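Beta-agarase (Persicobacter, PDB 6AII) probably hydrolyses the beta-1,4 linkages of agarose, releasing neoagarobiose, by means of a catalytic domain of glycoside hydrolase family 16. Local coordinates at residues K87-S92 and H98-T103; S55-G58 and T62-R65; Y246-L249 and L255-A258. One frame throughout, in Å; residues are numbered along the deposited sequence.

Contact 1 (K87-S92 and H98-T103)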
loop_
_atom_site.group_PDB
_atom_site.type_symbol
_atom_site.label_atom_id
_atom_site.label_comp_id
_atom_site.label_asym_id
_atom_site.label_seq_id
_atom_site.Cartn_x
_atom_site.Cartn_y
_atom_site.Cartn_z
ATOM N N LYS A 87 -15.217 2.391 -19.263
ATOM C CA LYS A 87 -14.221 3.390 -19.216
ATOM C C LYS A 87 -13.109 3.118 -20.246
ATOM O O LYS A 87 -12.696 1.980 -20.489
ATOM C CB LYS A 87 -13.607 3.558 -17.824
ATOM C CG LYS A 87 -12.485 4.564 -17.724
ATOM C CD LYS A 87 -12.031 4.899 -16.308
ATOM C CE LYS A 87 -10.939 5.921 -16.288
ATOM N NZ LYS A 87 -10.332 6.136 -14.948
ATOM N N THR A 88 -12.702 4.207 -20.903
ATOM C CA THR A 88 -11.656 4.219 -21.906
ATOM C C THR A 88 -10.373 4.753 -21.284
ATOM O O THR A 88 -10.401 5.779 -20.617
ATOM C CB THR A 88 -12.117 4.994 -23.142
ATOM O OG1 THR A 88 -13.275 4.348 -23.651
ATOM C CG2 THR A 88 -11.033 4.983 -24.191
ATOM N N PHE A 89 -9.261 4.038 -21.400
ATOM C CA PHE A 89 -8.035 4.369 -20.711
ATOM C C PHE A 89 -6.804 4.094 -21.556
ATOM O O PHE A 89 -6.853 3.275 -22.498
ATOM C CB PHE A 89 -7.929 3.547 -19.415
ATOM C CG PHE A 89 -7.973 2.053 -19.684
ATOM C CD1 PHE A 89 -9.164 1.346 -19.804
ATOM C CD2 PHE A 89 -6.776 1.368 -19.846
ATOM C CE1 PHE A 89 -9.155 -0.014 -20.036
ATOM C CE2 PHE A 89 -6.777 0.005 -20.100
ATOM C CZ PHE A 89 -7.963 -0.675 -20.199
ATOM N N ARG A 90 -5.704 4.728 -21.208
ATOM C CA ARG A 90 -4.464 4.617 -22.005
ATOM C C ARG A 90 -3.655 3.438 -21.475
ATOM O O ARG A 90 -3.527 3.252 -20.277
ATOM C CB ARG A 90 -3.723 5.964 -21.904
ATOM C CG ARG A 90 -2.971 6.444 -23.134
ATOM C CD ARG A 90 -2.355 7.847 -22.978
ATOM N NE ARG A 90 -3.314 8.984 -22.962
ATOM C CZ ARG A 90 -3.425 9.965 -23.902
ATOM N NH1 ARG A 90 -4.278 11.001 -23.726
ATOM N NH2 ARG A 90 -2.691 9.871 -25.014
ATOM N N ASN A 91 -3.157 2.625 -22.377
ATOM C CA ASN A 91 -2.115 1.627 -22.063
ATOM C C ASN A 91 -0.780 2.356 -21.846
ATOM O O ASN A 91 -0.194 2.927 -22.774
ATOM C CB ASN A 91 -2.040 0.578 -23.159
ATOM C CG ASN A 91 -0.959 -0.448 -22.890
ATOM O OD1 ASN A 91 -0.317 -0.424 -21.860
ATOM N ND2 ASN A 91 -0.760 -1.352 -23.811
ATOM N N SER A 92 -0.326 2.443 -20.613
ATOM C CA SER A 92 0.864 3.240 -20.283
ATOM C C SER A 92 2.116 2.709 -21.025
ATOM O O SER A 92 3.122 3.432 -21.151
ATOM C CB SER A 92 1.107 3.258 -18.801
ATOM O OG SER A 92 1.301 1.921 -18.379
ATOM N N HIS A 98 -7.818 1.984 -24.903
ATOM C CA HIS A 98 -8.637 0.787 -24.856
ATOM C C HIS A 98 -9.863 1.015 -23.998
ATOM O O HIS A 98 -9.816 1.845 -23.095
ATOM C CB HIS A 98 -7.831 -0.360 -24.208
ATOM C CG HIS A 98 -6.567 -0.614 -24.977
ATOM N ND1 HIS A 98 -6.478 -1.672 -25.827
ATOM C CD2 HIS A 98 -5.373 0.028 -24.998
ATOM C CE1 HIS A 98 -5.261 -1.682 -26.327
ATOM N NE2 HIS A 98 -4.588 -0.635 -25.902
ATOM N N THR A 99 -10.913 0.251 -24.278
ATOM C CA THR A 99 -12.150 0.401 -23.545
ATOM C C THR A 99 -12.466 -0.934 -22.873
ATOM O O THR A 99 -12.389 -1.991 -23.493
ATOM C CB THR A 99 -13.304 0.806 -24.470
ATOM O OG1 THR A 99 -12.903 2.035 -25.074
ATOM C CG2 THR A 99 -14.608 0.991 -23.728
ATOM N N LEU A 100 -12.875 -0.879 -21.598
ATOM C CA LEU A 100 -13.375 -2.017 -20.884
ATOM C C LEU A 100 -14.578 -1.591 -20.043
ATOM O O LEU A 100 -14.676 -0.453 -19.695
ATOM C CB LEU A 100 -12.291 -2.591 -19.943
ATOM C CG LEU A 100 -11.132 -3.336 -20.620
ATOM C CD1 LEU A 100 -10.091 -3.710 -19.588
ATOM C CD2 LEU A 100 -11.601 -4.615 -21.331
ATOM N N PRO A 101 -15.390 -2.576 -19.624
ATOM C CA PRO A 101 -16.321 -2.331 -18.501
ATOM C C PRO A 101 -15.491 -1.780 -17.331
ATOM O O PRO A 101 -14.449 -2.346 -16.968
ATOM C CB PRO A 101 -16.978 -3.689 -18.194
ATOM C CG PRO A 101 -16.743 -4.491 -19.471
ATOM C CD PRO A 101 -15.368 -4.032 -19.921
ATOM N N ALA A 102 -15.963 -0.711 -16.732
ATOM C CA ALA A 102 -15.257 -0.122 -15.607
ATOM C C ALA A 102 -15.530 -0.919 -14.314
ATOM O O ALA A 102 -16.462 -1.739 -14.215
ATOM C CB ALA A 102 -15.697 1.294 -15.426
ATOM N N THR A 103 -14.673 -0.649 -13.347
ATOM C CA THR A 103 -14.963 -1.101 -11.976
ATOM C C THR A 103 -14.939 0.122 -11.077
ATOM O O THR A 103 -13.892 0.824 -10.989
ATOM C CB THR A 103 -13.979 -2.201 -11.544
ATOM O OG1 THR A 103 -13.887 -3.224 -12.526
ATOM C CG2 THR A 103 -14.325 -2.776 -10.168
HETATM O O HOH W 1 -1.964 -1.590 -26.357
#

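Contact 2 (S55-G58 and T62-R65)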
loop_
_atom_site.group_PDB
_atom_site.type_symbol
_atom_site.label_atom_id
_atom_site.label_comp_id
_atom_site.label_asym_id
_atom_site.label_seq_id
_atom_site.Cartn_x
_atom_site.Cartn_y
_atom_site.Cartn_z
ATOM N N SER A 55 -9.385 15.305 -8.485
ATOM C CA SER A 55 -10.601 14.780 -9.016
ATOM C C SER A 55 -10.324 13.596 -9.981
ATOM O O SER A 55 -11.263 12.930 -10.383
ATOM C CB SER A 55 -11.401 15.862 -9.713
ATOM O OG SER A 55 -10.668 16.328 -10.817
ATOM N N TRP A 56 -9.070 13.304 -10.307
ATOM C CA TRP A 56 -8.743 12.136 -11.160
ATOM C C TRP A 56 -9.351 10.862 -10.560
ATOM O O TRP A 56 -9.174 10.654 -9.365
ATOM C CB TRP A 56 -7.237 11.954 -11.228
ATOM C CG TRP A 56 -6.818 10.877 -12.174
ATOM C CD1 TRP A 56 -7.159 10.723 -13.475
ATOM C CD2 TRP A 56 -5.936 9.806 -11.849
ATOM N NE1 TRP A 56 -6.527 9.628 -14.004
ATOM C CE2 TRP A 56 -5.738 9.058 -13.036
ATOM C CE3 TRP A 56 -5.271 9.435 -10.694
ATOM C CZ2 TRP A 56 -4.924 7.934 -13.081
ATOM C CZ3 TRP A 56 -4.440 8.333 -10.750
ATOM C CH2 TRP A 56 -4.281 7.593 -11.915
ATOM N N ASP A 57 -9.993 10.043 -11.387
ATOM C CA ASP A 57 -10.725 8.884 -10.842
ATOM C C ASP A 57 -9.967 7.567 -11.079
ATOM O O ASP A 57 -10.558 6.506 -10.886
ATOM C CB ASP A 57 -12.189 8.846 -11.281
ATOM C CG ASP A 57 -12.498 8.422 -12.710
ATOM O OD1 ASP A 57 -11.587 8.421 -13.564
ATOM O OD2 ASP A 57 -13.662 8.103 -12.954
ATOM N N GLY A 58 -8.722 7.609 -11.494
ATOM C CA GLY A 58 -7.855 6.486 -11.319
ATOM C C GLY A 58 -7.359 5.890 -12.622
ATOM O O GLY A 58 -7.734 6.282 -13.718
ATOM N N THR A 62 -10.303 1.636 -13.743
ATOM C CA THR A 62 -10.715 2.075 -12.414
ATOM C C THR A 62 -11.585 3.350 -12.500
ATOM O O THR A 62 -11.230 4.313 -13.207
ATOM C CB THR A 62 -9.497 2.391 -11.545
ATOM O OG1 THR A 62 -8.537 1.317 -11.601
ATOM C CG2 THR A 62 -9.899 2.781 -10.132
ATOM N N GLN A 63 -12.674 3.387 -11.700
ATOM C CA GLN A 63 -13.439 4.582 -11.461
ATOM C C GLN A 63 -13.629 4.776 -9.958
ATOM O O GLN A 63 -14.541 4.216 -9.371
ATOM C CB GLN A 63 -14.840 4.518 -12.098
ATOM C CG GLN A 63 -14.793 4.712 -13.614
ATOM C CD GLN A 63 -16.143 4.708 -14.281
ATOM O OE1 GLN A 63 -17.100 4.075 -13.843
ATOM N NE2 GLN A 63 -16.216 5.456 -15.393
ATOM N N TRP A 64 -12.707 5.516 -9.367
ATOM C CA TRP A 64 -12.805 5.827 -7.921
ATOM C C TRP A 64 -14.066 6.639 -7.711
ATOM O O TRP A 64 -14.327 7.564 -8.525
ATOM C CB TRP A 64 -11.602 6.575 -7.410
ATOM C CG TRP A 64 -10.367 5.747 -7.301
ATOM C CD1 TRP A 64 -10.271 4.426 -6.960
ATOM C CD2 TRP A 64 -9.042 6.195 -7.565
ATOM N NE1 TRP A 64 -8.965 4.044 -6.971
ATOM C CE2 TRP A 64 -8.190 5.094 -7.349
ATOM C CE3 TRP A 64 -8.479 7.421 -7.918
ATOM C CZ2 TRP A 64 -6.814 5.175 -7.477
ATOM C CZ3 TRP A 64 -7.113 7.482 -8.079
ATOM C CH2 TRP A 64 -6.291 6.391 -7.848
ATOM N N ARG A 65 -14.831 6.275 -6.685
ATOM C CA ARG A 65 -16.066 6.967 -6.379
ATOM C C ARG A 65 -16.077 7.178 -4.880
ATOM O O ARG A 65 -15.769 6.259 -4.143
ATOM C CB ARG A 65 -17.270 6.145 -6.813
ATOM C CG ARG A 65 -17.456 6.032 -8.325
ATOM C CD ARG A 65 -17.742 7.378 -8.946
ATOM N NE ARG A 65 -17.940 7.299 -10.401
ATOM C CZ ARG A 65 -17.017 7.581 -11.324
ATOM N NH1 ARG A 65 -15.750 7.856 -10.999
ATOM N NH2 ARG A 65 -17.408 7.601 -12.614
HETATM O O HOH W 2 -15.739 9.259 -14.361
#

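Contact 3 (Y246-L249 and L255-A258)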
loop_
_atom_site.group_PDB
_atom_site.type_symbol
_atom_site.label_atom_id
_atom_site.label_comp_id
_atom_site.label_asym_id
_atom_site.label_seq_id
_atom_site.Cartn_x
_atom_site.Cartn_y
_atom_site.Cartn_z
ATOM N N TYR A 246 21.502 -3.778 2.277
ATOM C CA TYR A 246 20.098 -4.161 2.482
ATOM C C TYR A 246 20.063 -5.636 2.818
ATOM O O TYR A 246 21.019 -6.383 2.495
ATOM C CB TYR A 246 19.232 -3.858 1.246
ATOM C CG TYR A 246 19.477 -4.641 -0.016
ATOM C CD1 TYR A 246 20.542 -4.294 -0.826
ATOM C CD2 TYR A 246 18.674 -5.719 -0.424
ATOM C CE1 TYR A 246 20.826 -4.984 -1.983
ATOM C CE2 TYR A 246 18.991 -6.463 -1.542
ATOM C CZ TYR A 246 20.040 -6.050 -2.350
ATOM O OH TYR A 246 20.339 -6.714 -3.500
ATOM N N SER A 247 18.969 -6.086 3.465
ATOM C CA SER A 247 18.875 -7.476 3.844
ATOM C C SER A 247 17.394 -7.844 3.867
ATOM O O SER A 247 16.541 -6.971 3.984
ATOM C CB SER A 247 19.471 -7.742 5.193
ATOM O OG SER A 247 18.959 -6.837 6.160
ATOM N N TYR A 248 17.127 -9.138 3.770
ATOM C CA TYR A 248 15.699 -9.548 3.663
ATOM C C TYR A 248 15.589 -11.046 3.854
ATOM O O TYR A 248 16.567 -11.777 3.688
ATOM C CB TYR A 248 15.100 -9.165 2.305
ATOM C CG TYR A 248 15.686 -9.827 1.088
ATOM C CD1 TYR A 248 16.830 -9.318 0.522
ATOM C CD2 TYR A 248 15.067 -10.914 0.472
ATOM C CE1 TYR A 248 17.370 -9.860 -0.639
ATOM C CE2 TYR A 248 15.617 -11.489 -0.666
ATOM C CZ TYR A 248 16.781 -10.956 -1.211
ATOM O OH TYR A 248 17.304 -11.528 -2.360
ATOM N N LEU A 249 14.385 -11.502 4.214
ATOM C CA LEU A 249 14.087 -12.970 4.228
ATOM C C LEU A 249 13.534 -13.416 2.883
ATOM O O LEU A 249 12.570 -12.798 2.383
ATOM C CB LEU A 249 13.039 -13.252 5.319
ATOM C CG LEU A 249 13.512 -12.965 6.727
ATOM C CD1 LEU A 249 12.445 -13.395 7.746
ATOM C CD2 LEU A 249 14.838 -13.670 7.024
ATOM N N LEU A 255 17.957 -15.753 5.381
ATOM C CA LEU A 255 18.396 -14.372 5.483
ATOM C C LEU A 255 19.416 -14.063 4.393
ATOM O O LEU A 255 20.453 -14.740 4.316
ATOM C CB LEU A 255 18.971 -14.122 6.875
ATOM C CG LEU A 255 19.679 -12.779 7.045
ATOM C CD1 LEU A 255 18.673 -11.636 6.928
ATOM C CD2 LEU A 255 20.390 -12.700 8.399
ATOM N N ILE A 256 19.144 -13.055 3.587
ATOM C CA ILE A 256 20.008 -12.611 2.553
ATOM C C ILE A 256 20.529 -11.250 2.980
ATOM O O ILE A 256 19.728 -10.366 3.231
ATOM C CB ILE A 256 19.287 -12.499 1.212
ATOM C CG1 ILE A 256 18.592 -13.810 0.813
ATOM C CG2 ILE A 256 20.197 -11.964 0.113
ATOM C CD1 ILE A 256 19.479 -14.977 0.652
ATOM N N GLU A 257 21.881 -11.113 3.048
ATOM C CA GLU A 257 22.480 -9.807 3.369
ATOM C C GLU A 257 23.333 -9.338 2.200
ATOM O O GLU A 257 24.124 -10.116 1.702
ATOM C CB GLU A 257 23.379 -9.947 4.582
ATOM C CG GLU A 257 22.605 -10.240 5.843
ATOM C CD GLU A 257 23.463 -10.451 7.085
ATOM O OE1 GLU A 257 24.232 -11.423 7.117
ATOM O OE2 GLU A 257 23.308 -9.702 8.009
ATOM N N ALA A 258 23.076 -8.138 1.713
ATOM C CA ALA A 258 23.665 -7.682 0.471
ATOM C C ALA A 258 24.236 -6.278 0.674
ATOM O O ALA A 258 23.841 -5.531 1.556
ATOM C CB ALA A 258 22.650 -7.730 -0.645
#

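Contact 1 (K87-S92 and H98-T103)
Lys87 to Phe89 pair with His98 to Leu100 as the two antiparallel arms of a beta hairpin, built from strand 86-90 and the start of strand 97-110 at the periphery of the domain. Two hydrogen-bonded pairs set the register. Lys87 N gives to Leu100 O at 2.9 Å and Phe89 N to His98 O at 2.8 Å; each bond is answered by a return bond, from Leu100 N to Lys87 O and from His98 N to Phe89 O. Between them Thr88 and Thr99 form a non-hydrogen-bonded pair, where the CA atoms close to 4.2 Å. On their face of the sheet the hydroxyls join directly, Thr88 OG1 to Thr99 OG1 at 2.7 Å. Both threonines hold OG1 beside their own backbone N (chi1 near -60°), and these matched rotations turn the two oxygens to one another.

The reverse face carries Phe89, His98 and Leu100. Phe89 is rotated (chi1 58°) so that its ring leans toward the partner strand: His98 O sits over one ring face, 3.4 Å from Phe89 CD1, while Leu100 CD1 meets the ring edge at 3.8 Å from Phe89 CZ. From helix 290-294, Leu294 touches Phe89 and His98, and Ala293 touches Leu100. Nearer the turn, a water accepts from Asn91 ND2 and also bonds His98 NE2, which has Thr96 OG1 as a further partner, while Asn91 OD1 takes His93 N. Hydrogen-bonded and non-hydrogen-bonded pairs in alternation, with side chains alternating between two faces, mark a twisted antiparallel beta hairpin, its strand directions 139° apart.

Contact 2 (S55-G58 and T62-R65)
Gly58 lies over the indole of Trp64, and this is the tight side of a contact in which the loop 55-58 turns back on strand 62-64. Gly58 CA stands 3.5 Å from Trp64 CZ3, above the six-membered ring. Asp57 O and Thr62 CG2 cover the same indole face. A CB on Gly58 would run into Thr62 CG2 and, at this backbone conformation, into the preceding carbonyl oxygen, so the layer is thin for a steric reason. Asp57 O also accepts a straight bond from Trp64 N at 2.8 Å, fixing the loop to the strand. Trp56 completes the packing: Trp64 turns its edge to the face of Trp56 in an offset edge-to-face pair, planes at 88°, with Trp56 CE3 3.7 Å from Trp64 CZ3. With an alanine in place of Trp64, Gly58 would probably be left without its aromatic floor, Trp56 without the edge meeting its face, and Ile286 O without the NE1 donor.

The other side is polar and watered. Asp57 OD2 uses its anti lone pair to take Arg65 NH1 at 2.9 Å, a salt bridge with carboxylate and guanidinium nearly coplanar (18°). NH1 also reaches Trp64 O, so two acceptors fix the rotation of the guanidinium, while Gln63 CB lies over one of its faces. A water bridges outward, donating to Asp57 OD2 at 2.8 Å and accepting from Arg65 NH2. The second carboxylate oxygen, OD1, is engaged by Lys87 NZ. The arrangement is a tryptophan cluster of Trp52, Trp56 and Trp64 that joins the loop to a strand running parallel to strand 97-110 within one sheet of the GH16 beta sandwich.

Contact 3 (Y246-L249 and L255-A258)
Tyr248 and Ile256 stand side by side on one face of a beta hairpin, the antiparallel pair of strands 245-249 and 255-259 that ends a meander in one sheet of the GH16 beta sandwich. The backbone evidence is regular: Tyr248 exchanges two hydrogen bonds with Ile256, Ile256 N to Tyr248 O at 2.9 Å being nearly straight, and Tyr246 exchanges two with Ala258.

Tyr248 shows how the side chains use this register. Its CB leaves the sheet on the same face as that of Ile256, and the first torsion (chi1 64°) places CG between the backbone N and the carbonyl carbon, leaning the ring over the neighbouring strand. CD1 then comes to 4.1 Å from Ile256 CB. Farther out, CE1 makes the nearest side-chain contact, 3.6 Å to Ile256 CG2. CZ meets the same methyl, CE2 on the far flank approaches Ile256 CG1, and OH ends 3.8 Å from Ile256 CG2. The two branches thus spread across the outer half of the ring, and Ile256 CB makes a CH-pi contact only 19° off the ring normal. Arg239 and Tyr200 also touch Tyr248.

On the reverse face Ser247 CB lies 4.1 Å from Glu257 CG, while Leu249 CD2 rests on Leu255 CA at 3.9 Å; Trp237 of strand 236-242 touches Ser247 and both leucines. Two residues before Tyr248, Tyr246 repeats its pose with a smaller partner and sends its hydroxyl to Tyr200 N: the methyl carbon Ala258 CB sits over one ring face, 3.5 Å from Tyr246 CZ.

Along the chain the three contacts come in series: contact 2 closes, then contact 1, and contact 3 follows much later. Contacts 1 and 2 are neighbours, their centres 12 Å apart, and share a sheet in which strand 97-110 pairs with both 86-90 and 62-64. They also touch: Lys87 NZ of contact 1 probably bonds Thr62 O, and Gln63 N reaches Thr103 O. That sheet also includes strand 144-151, whose sequence matches the GH16 catalytic signature. Contact 3 ends the meander in the other, antiparallel sheet, across the chain's centre from contact 2; its centre lies about 39 Å from that of contact 1 and 38 Å from that of contact 2, and it touches neither.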